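Local atomic coordinates of pantothenate synthetase (PDB entry 3N8H), a protein that probably catalyses the ATP-dependent condensation of pantoate with beta-alanine to pantothenate through a pantoyl-adenylate intermediate, working as a homodimer. Residues Tyr70-Asn75 with Asn191-Ser196; Gly121-Gly126 with Lys230-Gln235; Ile199-Lys204 with Phe245-Val250. All coordinates share one frame; numbering follows the deposited sequence.

Contact 1. Residues Tyr70-Asn75 with Asn191-Ser196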
ATOM      1  N   TYR A  70      -7.553   3.455  22.682  1.00 43.01           N
ATOM      2  CA  TYR A  70      -6.485   4.358  22.271  1.00 43.32           C
ATOM      3  C   TYR A  70      -6.130   5.337  23.382  1.00 42.49           C
ATOM      4  O   TYR A  70      -4.957   5.552  23.664  1.00 41.55           O
ATOM      5  CB  TYR A  70      -6.877   5.120  21.008  1.00 39.63           C
ATOM      6  CG  TYR A  70      -5.806   6.044  20.467  1.00 41.22           C
ATOM      7  CD1 TYR A  70      -4.658   5.539  19.849  1.00 41.67           C
ATOM      8  CD2 TYR A  70      -5.954   7.429  20.541  1.00 38.66           C
ATOM      9  CE1 TYR A  70      -3.681   6.393  19.341  1.00 42.34           C
ATOM     10  CE2 TYR A  70      -4.985   8.290  20.031  1.00 43.39           C
ATOM     11  CZ  TYR A  70      -3.850   7.768  19.434  1.00 49.54           C
ATOM     12  OH  TYR A  70      -2.891   8.623  18.930  1.00 56.02           O
ATOM     13  N   GLN A  71      -7.147   5.932  24.001  1.00 41.99           N
ATOM     14  CA  GLN A  71      -6.926   6.931  25.042  1.00 42.06           C
ATOM     15  C   GLN A  71      -6.128   6.372  26.222  1.00 38.75           C
ATOM     16  O   GLN A  71      -5.239   7.032  26.752  1.00 41.87           O
ATOM     17  CB  GLN A  71      -8.256   7.476  25.555  1.00 53.87           C
ATOM     18  CG  GLN A  71      -9.151   8.097  24.507  1.00 67.97           C
ATOM     19  CD  GLN A  71     -10.391   8.714  25.138  1.00 82.09           C
ATOM     20  OE1 GLN A  71     -10.285   9.532  26.054  1.00 88.87           O
ATOM     21  NE2 GLN A  71     -11.572   8.316  24.663  1.00 80.64           N
ATOM     22  N   THR A  72      -6.451   5.150  26.625  1.00 32.09           N
ATOM     23  CA  THR A  72      -5.821   4.521  27.769  1.00 38.46           C
ATOM     24  C   THR A  72      -4.591   3.685  27.426  1.00 33.66           C
ATOM     25  O   THR A  72      -3.971   3.130  28.323  1.00 33.60           O
ATOM     26  CB  THR A  72      -6.826   3.593  28.493  1.00 46.31           C
ATOM     27  OG1 THR A  72      -7.307   2.599  27.569  1.00 46.31           O
ATOM     28  CG2 THR A  72      -8.013   4.400  29.061  1.00 38.72           C
ATOM     29  N   TYR A  73      -4.241   3.565  26.145  1.00 31.60           N
ATOM     30  CA  TYR A  73      -3.142   2.668  25.797  1.00 30.03           C
ATOM     31  C   TYR A  73      -1.881   3.036  26.591  1.00 33.03           C
ATOM     32  O   TYR A  73      -1.562   4.215  26.739  1.00 34.75           O
ATOM     33  CB  TYR A  73      -2.842   2.690  24.295  1.00 33.65           C
ATOM     34  CG  TYR A  73      -1.969   1.509  23.929  1.00 39.19           C
ATOM     35  CD1 TYR A  73      -2.521   0.244  23.780  1.00 35.94           C
ATOM     36  CD2 TYR A  73      -0.585   1.649  23.806  1.00 36.39           C
ATOM     37  CE1 TYR A  73      -1.730  -0.853  23.469  1.00 35.19           C
ATOM     38  CE2 TYR A  73       0.218   0.558  23.493  1.00 36.48           C
ATOM     39  CZ  TYR A  73      -0.356  -0.694  23.328  1.00 30.31           C
ATOM     40  OH  TYR A  73       0.437  -1.783  23.015  1.00 34.58           O
ATOM     41  N   PRO A  74      -1.174   2.034  27.135  1.00 29.63           N
ATOM     42  CA  PRO A  74      -0.112   2.434  28.080  1.00 31.47           C
ATOM     43  C   PRO A  74       0.993   3.273  27.455  1.00 38.12           C
ATOM     44  O   PRO A  74       1.455   3.027  26.324  1.00 41.18           O
ATOM     45  CB  PRO A  74       0.435   1.092  28.587  1.00 39.12           C
ATOM     46  CG  PRO A  74      -0.730   0.156  28.471  1.00 38.12           C
ATOM     47  CD  PRO A  74      -1.493   0.598  27.225  1.00 32.88           C
ATOM     48  N   ASN A  75       1.441   4.262  28.216  1.00 38.36           N
ATOM     49  CA  ASN A  75       2.457   5.188  27.753  1.00 48.68           C
ATOM     50  C   ASN A  75       3.540   5.338  28.827  1.00 51.97           C
ATOM     51  O   ASN A  75       3.223   5.672  29.965  1.00 48.13           O
ATOM     52  CB  ASN A  75       1.811   6.539  27.441  1.00 49.00           C
ATOM     53  CG  ASN A  75       2.820   7.589  27.085  1.00 61.96           C
ATOM     54  OD1 ASN A  75       3.074   7.849  25.905  1.00 66.18           O
ATOM     55  ND2 ASN A  75       3.425   8.194  28.103  1.00 66.21           N
ATOM     56  N   ASN A 191      -1.807  -5.384  29.603  1.00 26.17           N
ATOM     57  CA  ASN A 191      -1.788  -5.993  30.933  1.00 35.20           C
ATOM     58  C   ASN A 191      -1.511  -4.937  32.011  1.00 38.86           C
ATOM     59  O   ASN A 191      -1.886  -5.119  33.175  1.00 29.57           O
ATOM     60  CB  ASN A 191      -0.698  -7.084  31.057  1.00 38.03           C
ATOM     61  CG  ASN A 191      -1.048  -8.387  30.338  1.00 43.04           C
ATOM     62  OD1 ASN A 191      -2.025  -8.468  29.590  1.00 47.02           O
ATOM     63  ND2 ASN A 191      -0.231  -9.415  30.564  1.00 39.86           N
ATOM     64  N   LYS A 192      -0.802  -3.865  31.639  1.00 42.59           N
ATOM     65  CA  LYS A 192      -0.438  -2.843  32.631  1.00 46.42           C
ATOM     66  C   LYS A 192      -1.684  -2.098  33.109  1.00 45.28           C
ATOM     67  O   LYS A 192      -1.649  -1.405  34.116  1.00 44.78           O
ATOM     68  CB  LYS A 192       0.612  -1.862  32.087  1.00 45.68           C
ATOM     69  CG  LYS A 192       1.969  -2.516  31.806  1.00 57.55           C
ATOM     70  CD  LYS A 192       2.654  -1.920  30.585  1.00 62.36           C
ATOM     71  CE  LYS A 192       3.688  -2.887  30.009  1.00 63.51           C
ATOM     72  NZ  LYS A 192       5.031  -2.270  29.979  1.00 76.85           N
ATOM     73  N   ASN A 193      -2.782  -2.261  32.373  1.00 41.92           N
ATOM     74  CA  ASN A 193      -4.046  -1.625  32.720  1.00 42.93           C
ATOM     75  C   ASN A 193      -4.902  -2.495  33.631  1.00 43.04           C
ATOM     76  O   ASN A 193      -5.942  -2.055  34.117  1.00 40.06           O
ATOM     77  CB  ASN A 193      -4.817  -1.229  31.456  1.00 44.43           C
ATOM     78  CG  ASN A 193      -4.235   0.012  30.788  1.00 41.08           C
ATOM     79  OD1 ASN A 193      -3.439   0.740  31.396  1.00 34.66           O
ATOM     80  ND2 ASN A 193      -4.616   0.251  29.536  1.00 39.32           N
ATOM     81  N   LEU A 194      -4.448  -3.722  33.879  1.00 38.18           N
ATOM     82  CA  LEU A 194      -5.173  -4.628  34.773  1.00 41.11           C
ATOM     83  C   LEU A 194      -4.943  -4.288  36.237  1.00 52.81           C
ATOM     84  O   LEU A 194      -3.797  -4.099  36.670  1.00 46.62           O
ATOM     85  CB  LEU A 194      -4.729  -6.069  34.560  1.00 44.21           C
ATOM     86  CG  LEU A 194      -4.931  -6.725  33.198  1.00 41.41           C
ATOM     87  CD1 LEU A 194      -4.149  -8.065  33.185  1.00 36.32           C
ATOM     88  CD2 LEU A 194      -6.421  -6.924  32.917  1.00 32.87           C
ATOM     89  N   THR A 195      -6.026  -4.232  37.005  1.00 44.79           N
ATOM     90  CA  THR A 195      -5.906  -4.075  38.443  1.00 49.51           C
ATOM     91  C   THR A 195      -5.430  -5.391  39.048  1.00 47.65           C
ATOM     92  O   THR A 195      -5.284  -6.397  38.349  1.00 44.36           O
ATOM     93  CB  THR A 195      -7.251  -3.694  39.100  1.00 52.22           C
ATOM     94  OG1 THR A 195      -8.160  -4.799  39.000  1.00 42.18           O
ATOM     95  CG2 THR A 195      -7.852  -2.458  38.424  1.00 50.95           C
ATOM     96  N   SER A 196      -5.207  -5.375  40.359  1.00 49.48           N
ATOM     97  CA  SER A 196      -4.794  -6.567  41.088  1.00 50.60           C
ATOM     98  C   SER A 196      -5.821  -7.700  40.998  1.00 45.04           C
ATOM     99  O   SER A 196      -5.451  -8.865  40.800  1.00 44.74           O
ATOM    100  CB  SER A 196      -4.518  -6.220  42.550  1.00 57.27           C
ATOM    101  OG  SER A 196      -5.566  -5.418  43.074  1.00 70.34           O
TER
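The amide of Asn193 presents its edge to Thr72 and one side of its plane to Pro74. In the plane lies the carbonyl oxygen of Thr72, gripped by a single hydrogen bond, Asn193 ND2 to Thr72 O at 3.2 Å. The bond is nearly straight at nitrogen (162°), but at the acceptor the donor sits above the carbonyl plane, 54° out of it. Out of the amide plane stands the Pro74 ring, with its CD 3.9 Å from Asn193 ND2. The same Pro74 CD also rests on one face of the Tyr73 ring, toward its rim, while Tyr73 meets Phe64 edge-to-face. Pro74 CB lies 4.2 Å from Lys192 CD. Thr72 OG1 turns back to Asn68 O in its own helix. Pro74 also has its side chain about 4 Å from that of Ala34, a predicted ATP-binding residue, and Lys192 NZ makes a weak hydrogen bond to Ala34 O, consistent with a place at the rim of the nucleotide site. The contact thus joins the C-terminal part of helix 67-72 to the 3-10 segment that runs through 191-193, which leads into helix 196-210 and leans through Asn193 on Val250 of strand 250-257.

Contact 2. Residues Gly121-Gly126 with Lys230-Gln235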
ATOM      1  N   GLY A 121      -9.794  -9.931  12.898  1.00 41.96           N
ATOM      2  CA  GLY A 121     -10.286  -9.056  11.846  1.00 44.94           C
ATOM      3  C   GLY A 121     -11.768  -8.723  11.968  1.00 45.58           C
ATOM      4  O   GLY A 121     -12.208  -7.610  11.659  1.00 40.02           O
ATOM      5  N   LYS A 122     -12.549  -9.690  12.426  1.00 40.21           N
ATOM      6  CA  LYS A 122     -13.996  -9.511  12.529  1.00 44.85           C
ATOM      7  C   LYS A 122     -14.313  -8.773  13.825  1.00 40.74           C
ATOM      8  O   LYS A 122     -15.198  -7.910  13.889  1.00 33.60           O
ATOM      9  CB  LYS A 122     -14.695 -10.879  12.524  1.00 47.59           C
ATOM     10  CG  LYS A 122     -16.201 -10.799  12.606  1.00 54.12           C
ATOM     11  CD  LYS A 122     -16.821 -12.184  12.621  1.00 58.78           C
ATOM     12  CE  LYS A 122     -17.668 -12.407  11.383  1.00 66.57           C
ATOM     13  NZ  LYS A 122     -18.479 -13.649  11.471  1.00 70.32           N
ATOM     14  N   SER A 123     -13.560  -9.144  14.852  1.00 43.52           N
ATOM     15  CA  SER A 123     -13.669  -8.586  16.188  1.00 45.56           C
ATOM     16  C   SER A 123     -13.216  -7.119  16.196  1.00 40.82           C
ATOM     17  O   SER A 123     -13.758  -6.296  16.935  1.00 40.02           O
ATOM     18  CB  SER A 123     -12.816  -9.430  17.144  1.00 42.13           C
ATOM     19  OG  SER A 123     -13.197  -9.259  18.483  1.00 48.09           O
ATOM     20  N   ARG A 124     -12.227  -6.784  15.374  1.00 32.57           N
ATOM     21  CA  ARG A 124     -11.730  -5.402  15.332  1.00 37.04           C
ATOM     22  C   ARG A 124     -11.841  -4.798  13.928  1.00 46.06           C
ATOM     23  O   ARG A 124     -10.866  -4.754  13.169  1.00 37.04           O
ATOM     24  CB  ARG A 124     -10.289  -5.304  15.833  1.00 33.83           C
ATOM     25  CG  ARG A 124     -10.046  -5.959  17.201  1.00 36.08           C
ATOM     26  CD  ARG A 124      -8.596  -5.742  17.646  1.00 34.40           C
ATOM     27  NE  ARG A 124      -8.281  -4.323  17.815  1.00 35.19           N
ATOM     28  CZ  ARG A 124      -7.092  -3.857  18.170  1.00 36.02           C
ATOM     29  NH1 ARG A 124      -6.097  -4.708  18.406  1.00 31.08           N
ATOM     30  NH2 ARG A 124      -6.908  -2.539  18.312  1.00 32.42           N
ATOM     31  N   PRO A 125     -13.043  -4.346  13.570  1.00 45.19           N
ATOM     32  CA  PRO A 125     -13.195  -3.862  12.210  1.00 45.72           C
ATOM     33  C   PRO A 125     -12.224  -2.715  11.934  1.00 46.16           C
ATOM     34  O   PRO A 125     -12.149  -1.760  12.721  1.00 39.24           O
ATOM     35  CB  PRO A 125     -14.644  -3.368  12.177  1.00 56.03           C
ATOM     36  CG  PRO A 125     -15.347  -4.209  13.216  1.00 59.51           C
ATOM     37  CD  PRO A 125     -14.325  -4.464  14.287  1.00 52.27           C
ATOM     38  N   GLY A 126     -11.473  -2.812  10.835  1.00 38.88           N
ATOM     39  CA  GLY A 126     -10.615  -1.713  10.413  1.00 38.68           C
ATOM     40  C   GLY A 126      -9.261  -1.709  11.111  1.00 32.67           C
ATOM     41  O   GLY A 126      -8.364  -0.926  10.758  1.00 35.40           O
ATOM     42  N   LYS A 230     -15.028 -11.566  30.150  1.00 36.74           N
ATOM     43  CA  LYS A 230     -16.021 -11.753  29.071  1.00 42.00           C
ATOM     44  C   LYS A 230     -15.365 -12.211  27.790  1.00 36.47           C
ATOM     45  O   LYS A 230     -14.612 -11.478  27.145  1.00 31.22           O
ATOM     46  CB  LYS A 230     -16.863 -10.497  28.808  1.00 39.79           C
ATOM     47  CG  LYS A 230     -18.050 -10.363  29.769  1.00 57.34           C
ATOM     48  CD  LYS A 230     -18.474  -8.916  29.987  1.00 72.53           C
ATOM     49  CE  LYS A 230     -19.630  -8.834  30.990  1.00 81.25           C
ATOM     50  NZ  LYS A 230     -19.459  -7.732  31.982  1.00 83.41           N
ATOM     51  N   LEU A 231     -15.656 -13.448  27.434  1.00 34.75           N
ATOM     52  CA  LEU A 231     -15.049 -14.050  26.266  1.00 42.44           C
ATOM     53  C   LEU A 231     -15.599 -13.363  24.998  1.00 40.25           C
ATOM     54  O   LEU A 231     -16.800 -13.191  24.848  1.00 45.41           O
ATOM     55  CB  LEU A 231     -15.319 -15.558  26.300  1.00 47.79           C
ATOM     56  CG  LEU A 231     -14.518 -16.565  25.469  1.00 58.32           C
ATOM     57  CD1 LEU A 231     -14.931 -16.489  24.018  1.00 66.12           C
ATOM     58  CD2 LEU A 231     -13.010 -16.384  25.628  1.00 51.68           C
ATOM     59  N   GLN A 232     -14.702 -12.916  24.125  1.00 39.27           N
ATOM     60  CA  GLN A 232     -15.074 -12.404  22.800  1.00 38.12           C
ATOM     61  C   GLN A 232     -15.271 -13.544  21.806  1.00 38.63           C
ATOM     62  O   GLN A 232     -16.319 -13.655  21.146  1.00 38.05           O
ATOM     63  CB  GLN A 232     -13.997 -11.441  22.275  1.00 44.27           C
ATOM     64  CG  GLN A 232     -13.894 -10.136  23.035  1.00 51.70           C
ATOM     65  CD  GLN A 232     -14.565  -8.974  22.303  1.00 55.01           C
ATOM     66  OE1 GLN A 232     -14.002  -8.425  21.346  1.00 46.33           O
ATOM     67  NE2 GLN A 232     -15.769  -8.586  22.758  1.00 47.23           N
ATOM     68  N   TYR A 233     -14.243 -14.373  21.665  1.00 35.92           N
ATOM     69  CA  TYR A 233     -14.354 -15.551  20.812  1.00 40.08           C
ATOM     70  C   TYR A 233     -13.346 -16.585  21.252  1.00 36.62           C
ATOM     71  O   TYR A 233     -12.339 -16.273  21.899  1.00 29.54           O
ATOM     72  CB  TYR A 233     -14.173 -15.204  19.325  1.00 36.49           C
ATOM     73  CG  TYR A 233     -12.810 -14.652  18.970  1.00 38.82           C
ATOM     74  CD1 TYR A 233     -12.603 -13.276  18.838  1.00 34.90           C
ATOM     75  CD2 TYR A 233     -11.726 -15.502  18.781  1.00 41.63           C
ATOM     76  CE1 TYR A 233     -11.355 -12.766  18.520  1.00 32.27           C
ATOM     77  CE2 TYR A 233     -10.477 -15.002  18.468  1.00 43.79           C
ATOM     78  CZ  TYR A 233     -10.297 -13.634  18.334  1.00 36.91           C
ATOM     79  OH  TYR A 233      -9.048 -13.140  18.015  1.00 37.30           O
ATOM     80  N   ILE A 234     -13.658 -17.834  20.953  1.00 32.21           N
ATOM     81  CA  ILE A 234     -12.679 -18.907  21.061  1.00 36.43           C
ATOM     82  C   ILE A 234     -12.935 -19.850  19.893  1.00 43.70           C
ATOM     83  O   ILE A 234     -14.086 -20.223  19.616  1.00 38.08           O
ATOM     84  CB  ILE A 234     -12.726 -19.647  22.426  1.00 36.69           C
ATOM     85  CG1 ILE A 234     -11.541 -20.615  22.564  1.00 35.36           C
ATOM     86  CG2 ILE A 234     -14.081 -20.363  22.634  1.00 40.79           C
ATOM     87  CD1 ILE A 234     -11.314 -21.079  24.014  1.00 37.22           C
ATOM     88  N   GLN A 235     -11.874 -20.199  19.180  1.00 34.73           N
ATOM     89  CA  GLN A 235     -12.024 -21.008  17.980  1.00 39.85           C
ATOM     90  C   GLN A 235     -10.806 -21.871  17.723  1.00 43.29           C
ATOM     91  O   GLN A 235      -9.671 -21.514  18.088  1.00 36.18           O
ATOM     92  CB  GLN A 235     -12.237 -20.103  16.762  1.00 46.34           C
ATOM     93  CG  GLN A 235     -13.559 -19.364  16.757  1.00 62.78           C
ATOM     94  CD  GLN A 235     -14.191 -19.305  15.379  1.00 74.24           C
ATOM     95  OE1 GLN A 235     -13.574 -19.671  14.373  1.00 74.83           O
ATOM     96  NE2 GLN A 235     -15.426 -18.833  15.327  1.00 81.09           N
TER
HETATM   97  O   HOH W   1     -13.908  -6.150  19.742  1.00 49.68           O
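Ser123 OG and Gln232 OE1 approach to 3.1 Å without forming a hydrogen bond, because the angle is poor. Each instead has a partner in Arg251, whose NH2 is hydrogen-bonded to the serine hydroxyl and whose NE is hydrogen-bonded to the glutamine oxygen. One guanidinium therefore holds both polar ends side by side. A water completes the link: it donates to Ser123 O at 2.8 Å and to Gln232 OE1, also at 2.8 Å, so the glutamine oxygen receives two bonds, one from the arginine and one from the solvent molecule that joins it to the helix-end carbonyl. Ser123 OG reaches this place by pointing opposite its own backbone nitrogen (chi1 -160°), whereas Gln232 gets there with a chain that bends at chi2 (-102°).

Gln232 and Tyr233 both face Ala244 of the adjacent strand 240-247, and both are backbone-bonded to it, which makes them the paired residues of a classic beta bulge in strand 230-237, outermost of its sheet within the chain. Two consecutive side chains are thereby delivered to the same helix end. This strand belongs to the three-stranded antiparallel sheet that follows the nucleotide-binding alpha/beta part of the chain.

The tyrosine supplies the apolar share of the contact. Its CE1 lies 3.9 Å from Ser123 CB, which approaches the ring obliquely, while Ser123 OG sits at the ring edge, in plane, 4.0 Å from the same Tyr233 CE1. The far end of the ring is tethered where Tyr233 OH is hydrogen-bonded to Glu120 OE1 just ahead of the segment 121-126. Directly after Ser123 the helix ends, and Arg124 turns into the proline pocket, where its NH1 makes a weak hydrogen bond to the bound proline and its NE is hydrogen-bonded to Asn65 OD1.

Contact 3. Residues Ile199-Lys204 with Phe245-Val250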
ATOM      1  N   ILE A 199      -5.829  -9.133  37.503  1.00 41.69           N
ATOM      2  CA  ILE A 199      -4.706 -10.057  37.396  1.00 37.76           C
ATOM      3  C   ILE A 199      -5.095 -11.455  37.858  1.00 37.75           C
ATOM      4  O   ILE A 199      -4.659 -12.448  37.281  1.00 42.46           O
ATOM      5  CB  ILE A 199      -3.499  -9.572  38.250  1.00 52.70           C
ATOM      6  CG1 ILE A 199      -2.908  -8.288  37.665  1.00 61.43           C
ATOM      7  CG2 ILE A 199      -2.434 -10.648  38.327  1.00 52.79           C
ATOM      8  CD1 ILE A 199      -2.377  -8.452  36.255  1.00 67.07           C
ATOM      9  N   GLU A 200      -5.907 -11.540  38.910  1.00 38.44           N
ATOM     10  CA  GLU A 200      -6.246 -12.840  39.479  1.00 39.86           C
ATOM     11  C   GLU A 200      -7.298 -13.551  38.615  1.00 41.68           C
ATOM     12  O   GLU A 200      -7.317 -14.780  38.494  1.00 45.55           O
ATOM     13  CB  GLU A 200      -6.722 -12.707  40.932  1.00 61.56           C
ATOM     14  CG  GLU A 200      -8.057 -11.976  41.099  1.00 83.28           C
ATOM     15  CD  GLU A 200      -8.841 -12.422  42.328  1.00102.91           C
ATOM     16  OE1 GLU A 200      -9.430 -11.550  43.006  1.00104.93           O
ATOM     17  OE2 GLU A 200      -8.872 -13.644  42.615  1.00111.01           O
ATOM     18  N   ILE A 201      -8.171 -12.768  38.006  1.00 35.08           N
ATOM     19  CA  ILE A 201      -9.096 -13.318  37.028  1.00 35.89           C
ATOM     20  C   ILE A 201      -8.298 -13.842  35.836  1.00 41.97           C
ATOM     21  O   ILE A 201      -8.528 -14.946  35.364  1.00 40.40           O
ATOM     22  CB  ILE A 201     -10.069 -12.255  36.571  1.00 32.45           C
ATOM     23  CG1 ILE A 201     -10.935 -11.829  37.769  1.00 42.16           C
ATOM     24  CG2 ILE A 201     -10.916 -12.771  35.402  1.00 36.40           C
ATOM     25  CD1 ILE A 201     -11.798 -10.617  37.458  1.00 45.08           C
ATOM     26  N   ALA A 202      -7.354 -13.047  35.349  1.00 39.18           N
ATOM     27  CA  ALA A 202      -6.560 -13.480  34.211  1.00 35.14           C
ATOM     28  C   ALA A 202      -5.902 -14.825  34.515  1.00 45.29           C
ATOM     29  O   ALA A 202      -5.963 -15.744  33.697  1.00 40.62           O
ATOM     30  CB  ALA A 202      -5.523 -12.421  33.836  1.00 36.76           C
ATOM     31  N   ASN A 203      -5.293 -14.951  35.697  1.00 49.95           N
ATOM     32  CA  ASN A 203      -4.635 -16.210  36.093  1.00 44.70           C
ATOM     33  C   ASN A 203      -5.601 -17.403  36.194  1.00 43.81           C
ATOM     34  O   ASN A 203      -5.264 -18.516  35.783  1.00 45.46           O
ATOM     35  CB  ASN A 203      -3.845 -16.046  37.400  1.00 43.02           C
ATOM     36  CG  ASN A 203      -2.608 -15.143  37.246  1.00 51.90           C
ATOM     37  OD1 ASN A 203      -1.995 -15.052  36.168  1.00 51.44           O
ATOM     38  ND2 ASN A 203      -2.232 -14.485  38.339  1.00 52.83           N
ATOM     39  N   LYS A 204      -6.792 -17.176  36.739  1.00 40.75           N
ATOM     40  CA  LYS A 204      -7.833 -18.199  36.761  1.00 44.17           C
ATOM     41  C   LYS A 204      -8.221 -18.685  35.359  1.00 39.26           C
ATOM     42  O   LYS A 204      -8.430 -19.871  35.150  1.00 47.69           O
ATOM     43  CB  LYS A 204      -9.084 -17.716  37.505  1.00 51.52           C
ATOM     44  CG  LYS A 204      -8.942 -17.693  39.019  1.00 67.78           C
ATOM     45  CD  LYS A 204     -10.222 -17.214  39.710  1.00 75.88           C
ATOM     46  CE  LYS A 204     -10.505 -15.745  39.408  1.00 75.54           C
ATOM     47  NZ  LYS A 204     -11.577 -15.187  40.270  1.00 73.44           N
ATOM     48  N   PHE A 245     -10.561 -12.026  24.933  1.00 33.38           N
ATOM     49  CA  PHE A 245     -11.518 -11.780  26.018  1.00 32.70           C
ATOM     50  C   PHE A 245     -11.244 -10.426  26.640  1.00 33.30           C
ATOM     51  O   PHE A 245     -10.148  -9.880  26.485  1.00 34.47           O
ATOM     52  CB  PHE A 245     -11.401 -12.861  27.091  1.00 36.92           C
ATOM     53  CG  PHE A 245     -10.019 -12.993  27.661  1.00 40.94           C
ATOM     54  CD1 PHE A 245      -9.647 -12.270  28.786  1.00 43.15           C
ATOM     55  CD2 PHE A 245      -9.082 -13.834  27.060  1.00 36.28           C
ATOM     56  CE1 PHE A 245      -8.370 -12.378  29.316  1.00 46.05           C
ATOM     57  CE2 PHE A 245      -7.790 -13.950  27.582  1.00 42.00           C
ATOM     58  CZ  PHE A 245      -7.434 -13.220  28.712  1.00 43.60           C
ATOM     59  N   TYR A 246     -12.245  -9.888  27.338  1.00 37.50           N
ATOM     60  CA  TYR A 246     -12.090  -8.661  28.091  1.00 31.16           C
ATOM     61  C   TYR A 246     -12.024  -9.017  29.572  1.00 35.21           C
ATOM     62  O   TYR A 246     -12.717  -9.923  30.024  1.00 32.08           O
ATOM     63  CB  TYR A 246     -13.290  -7.723  27.881  1.00 33.90           C
ATOM     64  CG  TYR A 246     -13.202  -6.796  26.688  1.00 31.82           C
ATOM     65  CD1 TYR A 246     -12.545  -5.575  26.781  1.00 34.16           C
ATOM     66  CD2 TYR A 246     -13.785  -7.139  25.468  1.00 33.16           C
ATOM     67  CE1 TYR A 246     -12.474  -4.721  25.690  1.00 37.57           C
ATOM     68  CE2 TYR A 246     -13.706  -6.298  24.367  1.00 32.16           C
ATOM     69  CZ  TYR A 246     -13.054  -5.094  24.485  1.00 42.58           C
ATOM     70  OH  TYR A 246     -12.976  -4.253  23.395  1.00 47.87           O
ATOM     71  N   ILE A 247     -11.175  -8.313  30.326  1.00 30.94           N
ATOM     72  CA  ILE A 247     -11.340  -8.257  31.775  1.00 30.89           C
ATOM     73  C   ILE A 247     -11.503  -6.775  32.082  1.00 38.32           C
ATOM     74  O   ILE A 247     -10.597  -5.966  31.796  1.00 37.98           O
ATOM     75  CB  ILE A 247     -10.160  -8.880  32.579  1.00 42.53           C
ATOM     76  CG1 ILE A 247      -9.881 -10.305  32.105  1.00 43.46           C
ATOM     77  CG2 ILE A 247     -10.476  -8.884  34.088  1.00 37.34           C
ATOM     78  CD1 ILE A 247      -8.668 -10.927  32.747  1.00 41.65           C
ATOM     79  N   GLY A 248     -12.664  -6.404  32.612  1.00 40.76           N
ATOM     80  CA  GLY A 248     -13.024  -4.995  32.661  1.00 38.67           C
ATOM     81  C   GLY A 248     -12.967  -4.408  31.256  1.00 38.56           C
ATOM     82  O   GLY A 248     -13.620  -4.914  30.332  1.00 35.54           O
ATOM     83  N   LYS A 249     -12.181  -3.344  31.087  1.00 30.01           N
ATOM     84  CA  LYS A 249     -12.059  -2.670  29.788  1.00 35.70           C
ATOM     85  C   LYS A 249     -10.820  -3.098  29.020  1.00 34.87           C
ATOM     86  O   LYS A 249     -10.491  -2.518  27.974  1.00 38.79           O
ATOM     87  CB  LYS A 249     -12.020  -1.149  29.954  1.00 54.69           C
ATOM     88  CG  LYS A 249     -13.380  -0.485  30.096  1.00 67.72           C
ATOM     89  CD  LYS A 249     -13.780  -0.315  31.545  1.00 79.32           C
ATOM     90  CE  LYS A 249     -15.115   0.421  31.649  1.00 90.05           C
ATOM     91  NZ  LYS A 249     -15.489   0.763  33.057  1.00 95.20           N
ATOM     92  N   VAL A 250     -10.135  -4.118  29.531  1.00 40.54           N
ATOM     93  CA  VAL A 250      -8.860  -4.533  28.957  1.00 41.88           C
ATOM     94  C   VAL A 250      -9.078  -5.720  28.045  1.00 37.38           C
ATOM     95  O   VAL A 250      -9.554  -6.762  28.488  1.00 36.16           O
ATOM     96  CB  VAL A 250      -7.801  -4.885  30.065  1.00 40.24           C
ATOM     97  CG1 VAL A 250      -6.466  -5.346  29.431  1.00 33.10           C
ATOM     98  CG2 VAL A 250      -7.581  -3.702  30.970  1.00 39.56           C
TER
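The delta methyl of Ile247 touches helix 196-210 at Ala202, where Ile247 CD1 is 3.6 Å from Ala202 CB and equally 3.6 Å from Ala202 N. The methyl thus bears on the backbone of the helix as well as on its side chain, an approach that the small alanine allows. Ile201 and Ile247 run alongside one another, pointing opposite ways. Ile201 CG2 lies 3.9 Å from Ile247 CD1, and Ile201 CD1 lies 4.0 Å from Ile247 CG2, so each delta methyl is set against the gamma methyl of its partner. No hydrogen bond crosses between the segments; the side chains that meet are all apolar, and Ala202 and Ile247 are buried.

An extended outer chain (chi2 175°) carries the Ile247 delta methyl forward to the helix. Within its own strand, Ile247 CG1 lies in plane at the edge of the Phe245 ring. The backbone behind Ile247 is held by a type II' beta turn from Ile247 to Val250, with Gly248 at its first corner in the positive-phi conformation (phi 56°) of that turn. Its ends are pinned twice, Ile247 N to Val250 O at 2.9 Å and Val250 N to Ile247 O at 3.0 Å, as in a tight two-residue beta hairpin.

On the helix side, Asn203 OD1 is hydrogen-bonded to Ser183 OG, and Ala202 rests on Leu185. Ile205 continues the same helix face onto both Ile247 and Phe245, and Asp198, one turn before Ala202, also meets Ile247. Phe245 in turn packs on Leu231 of strand 230-237 and Leu252 of strand 250-257, so helix 196-210 lies against the antiparallel sheet at the hairpin that joins strands 240-247 and 250-257.

How the contacts relate
Contacts 1 and 3 are continuous packing, their centres 12 Å apart: Leu194 CD1 meets Ile199 CD1 at 3.6 Å, and Asn193 CB meets Val250 CG2 at 3.7 Å. Contacts 2 and 3 share the antiparallel sheet, with a probable hydrogen bond from Lys230 N to Tyr246 O of 2.8 Å. Contacts 1 and 2 do not touch; their centres stand 19 Å apart and their nearest atoms about 7 Å. Both nevertheless connect the part bearing the parallel sheet to segments that follow it. The Pro74 side chain is about 9 Å from both bound AMP and bound proline, that of Tyr233 about 11 Å from the proline, and that of Ala202 about 13 Å from AMP.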